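Local coordinates for CDP-glucose-4,6-dehydratase (Yersinia pseudotuberculosis, PDB 1RKX), which catalyses the dehydration of CDP-D-glucose to its 4-keto-6-deoxy derivative, using NAD bound to a Rossmann-type domain of the short-chain dehydrogenase/reductase family, at residues L27-Q30 with T35-G38. Sequence-based numbering, arbitrary orientation.
Sequences LWLQ and TVKG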
ATOM      1  N   LEU C  27       2.100 -22.780 -33.643  1.00 18.94           N
ATOM      2  CA  LEU C  27       1.115 -23.459 -34.483  1.00 19.99           C
ATOM      3  C   LEU C  27      -0.058 -22.526 -34.763  1.00 22.01           C
ATOM      4  O   LEU C  27      -0.562 -22.462 -35.889  1.00 23.05           O
ATOM      5  CB  LEU C  27       0.592 -24.718 -33.797  1.00 20.06           C
ATOM      6  CG  LEU C  27       1.505 -25.941 -33.749  1.00 22.48           C
ATOM      7  CD1 LEU C  27       0.879 -27.020 -32.865  1.00 23.59           C
ATOM      8  CD2 LEU C  27       1.730 -26.458 -35.172  1.00 23.60           C
ATOM      9  N   TRP C  28      -0.489 -21.798 -33.734  1.00 21.87           N
ATOM     10  CA  TRP C  28      -1.608 -20.869 -33.863  1.00 22.63           C
ATOM     11  C   TRP C  28      -1.272 -19.781 -34.879  1.00 22.80           C
ATOM     12  O   TRP C  28      -2.063 -19.488 -35.777  1.00 23.50           O
ATOM     13  CB  TRP C  28      -1.926 -20.228 -32.507  1.00 23.67           C
ATOM     14  CG  TRP C  28      -3.312 -19.626 -32.417  1.00 24.85           C
ATOM     15  CD1 TRP C  28      -4.091 -19.179 -33.452  1.00 23.33           C
ATOM     16  CD2 TRP C  28      -4.066 -19.388 -31.219  1.00 24.38           C
ATOM     17  NE1 TRP C  28      -5.281 -18.680 -32.971  1.00 24.48           N
ATOM     18  CE2 TRP C  28      -5.292 -18.796 -31.605  1.00 25.07           C
ATOM     19  CE3 TRP C  28      -3.824 -19.616 -29.858  1.00 24.36           C
ATOM     20  CZ2 TRP C  28      -6.275 -18.429 -30.674  1.00 25.06           C
ATOM     21  CZ3 TRP C  28      -4.805 -19.249 -28.929  1.00 25.06           C
ATOM     22  CH2 TRP C  28      -6.015 -18.662 -29.347  1.00 25.36           C
ATOM     23  N   LEU C  29      -0.090 -19.188 -34.731  1.00 22.16           N
ATOM     24  CA  LEU C  29       0.370 -18.138 -35.635  1.00 21.09           C
ATOM     25  C   LEU C  29       0.446 -18.673 -37.067  1.00 20.18           C
ATOM     26  O   LEU C  29       0.032 -17.998 -38.011  1.00 21.51           O
ATOM     27  CB  LEU C  29       1.750 -17.631 -35.194  1.00 19.65           C
ATOM     28  CG  LEU C  29       1.775 -16.816 -33.893  1.00 19.96           C
ATOM     29  CD1 LEU C  29       3.211 -16.634 -33.402  1.00 18.49           C
ATOM     30  CD2 LEU C  29       1.114 -15.463 -34.141  1.00 19.70           C
ATOM     31  N   GLN C  30       0.977 -19.884 -37.223  1.00 22.04           N
ATOM     32  CA  GLN C  30       1.083 -20.494 -38.548  1.00 23.81           C
ATOM     33  C   GLN C  30      -0.292 -20.637 -39.200  1.00 25.24           C
ATOM     34  O   GLN C  30      -0.471 -20.277 -40.366  1.00 23.66           O
ATOM     35  CB  GLN C  30       1.751 -21.866 -38.458  1.00 22.32           C
ATOM     36  CG  GLN C  30       3.206 -21.820 -38.008  1.00 23.70           C
ATOM     37  CD  GLN C  30       3.800 -23.197 -37.787  1.00 27.37           C
ATOM     38  OE1 GLN C  30       4.783 -23.351 -37.050  1.00 28.21           O
ATOM     39  NE2 GLN C  30       3.219 -24.206 -38.426  1.00 24.66           N
ATOM     40  N   THR C  35       4.220 -15.235 -40.782  1.00 24.20           N
ATOM     41  CA  THR C  35       5.537 -15.718 -41.183  1.00 26.21           C
ATOM     42  C   THR C  35       6.284 -15.798 -39.857  1.00 24.49           C
ATOM     43  O   THR C  35       6.682 -14.781 -39.296  1.00 24.32           O
ATOM     44  CB  THR C  35       6.231 -14.720 -42.121  1.00 26.55           C
ATOM     45  OG1 THR C  35       5.458 -14.593 -43.322  1.00 27.78           O
ATOM     46  CG2 THR C  35       7.633 -15.196 -42.469  1.00 27.53           C
ATOM     47  N   VAL C  36       6.462 -17.012 -39.359  1.00 22.85           N
ATOM     48  CA  VAL C  36       7.087 -17.205 -38.059  1.00 23.29           C
ATOM     49  C   VAL C  36       8.498 -17.773 -38.032  1.00 23.28           C
ATOM     50  O   VAL C  36       8.839 -18.673 -38.807  1.00 23.37           O
ATOM     51  CB  VAL C  36       6.211 -18.124 -37.183  1.00 24.35           C
ATOM     52  CG1 VAL C  36       6.665 -18.047 -35.729  1.00 23.41           C
ATOM     53  CG2 VAL C  36       4.740 -17.735 -37.323  1.00 23.27           C
ATOM     54  N   LYS C  37       9.306 -17.241 -37.118  1.00 23.45           N
ATOM     55  CA  LYS C  37      10.671 -17.716 -36.908  1.00 22.16           C
ATOM     56  C   LYS C  37      10.815 -17.981 -35.415  1.00 20.86           C
ATOM     57  O   LYS C  37      10.407 -17.162 -34.594  1.00 22.53           O
ATOM     58  CB  LYS C  37      11.714 -16.678 -37.339  1.00 21.38           C
ATOM     59  CG  LYS C  37      13.152 -17.172 -37.120  1.00 21.77           C
ATOM     60  CD  LYS C  37      14.203 -16.198 -37.650  1.00 24.06           C
ATOM     61  CE  LYS C  37      15.612 -16.763 -37.469  1.00 24.44           C
ATOM     62  NZ  LYS C  37      16.677 -15.817 -37.915  1.00 24.81           N
ATOM     63  N   GLY C  38      11.387 -19.127 -35.069  1.00 20.63           N
ATOM     64  CA  GLY C  38      11.569 -19.473 -33.673  1.00 21.28           C
ATOM     65  C   GLY C  38      13.039 -19.590 -33.298  1.00 21.99           C
ATOM     66  O   GLY C  38      13.880 -19.910 -34.139  1.00 20.09           O
TER
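Val-36 presses one methyl, CG2, against the helix, and the closest approach is to CB of Leu-29, at 3.7 Å. In both residues the bond from CA to CB leads toward the other segment. In Val-36 the other methyl, CG1, is anti to the backbone N (chi1 -166°), which leaves CG2 beside that nitrogen and directed at the base of Leu-29 rather than at its branched end. CG2 of Val-36 also lies 4.3 Å from the backbone N of Gln-30 and 4.4 Å from its CG, so this methyl rests between the two consecutive helical residues. Gln-30 contributes the aliphatic root of its side chain. The two segments together bury 115 Å², no hydrogen bond crosses between them, and their nearest CA atoms, those of Gln-30 and Val-36, are 6.9 Å apart. Met-59 touches both Val-36 and Gln-30. Helix 20-31 is the connecting element of the right-handed beta-alpha-beta unit strand 11-15, helix 20-31, strand 35-40, the first such unit of the NAD-binding Rossmann fold; Leu-29 packs on both strands, on Val-12 and Val-14 of the first and Val-36 of the second, with helix 236-251 meeting it through Leu-243.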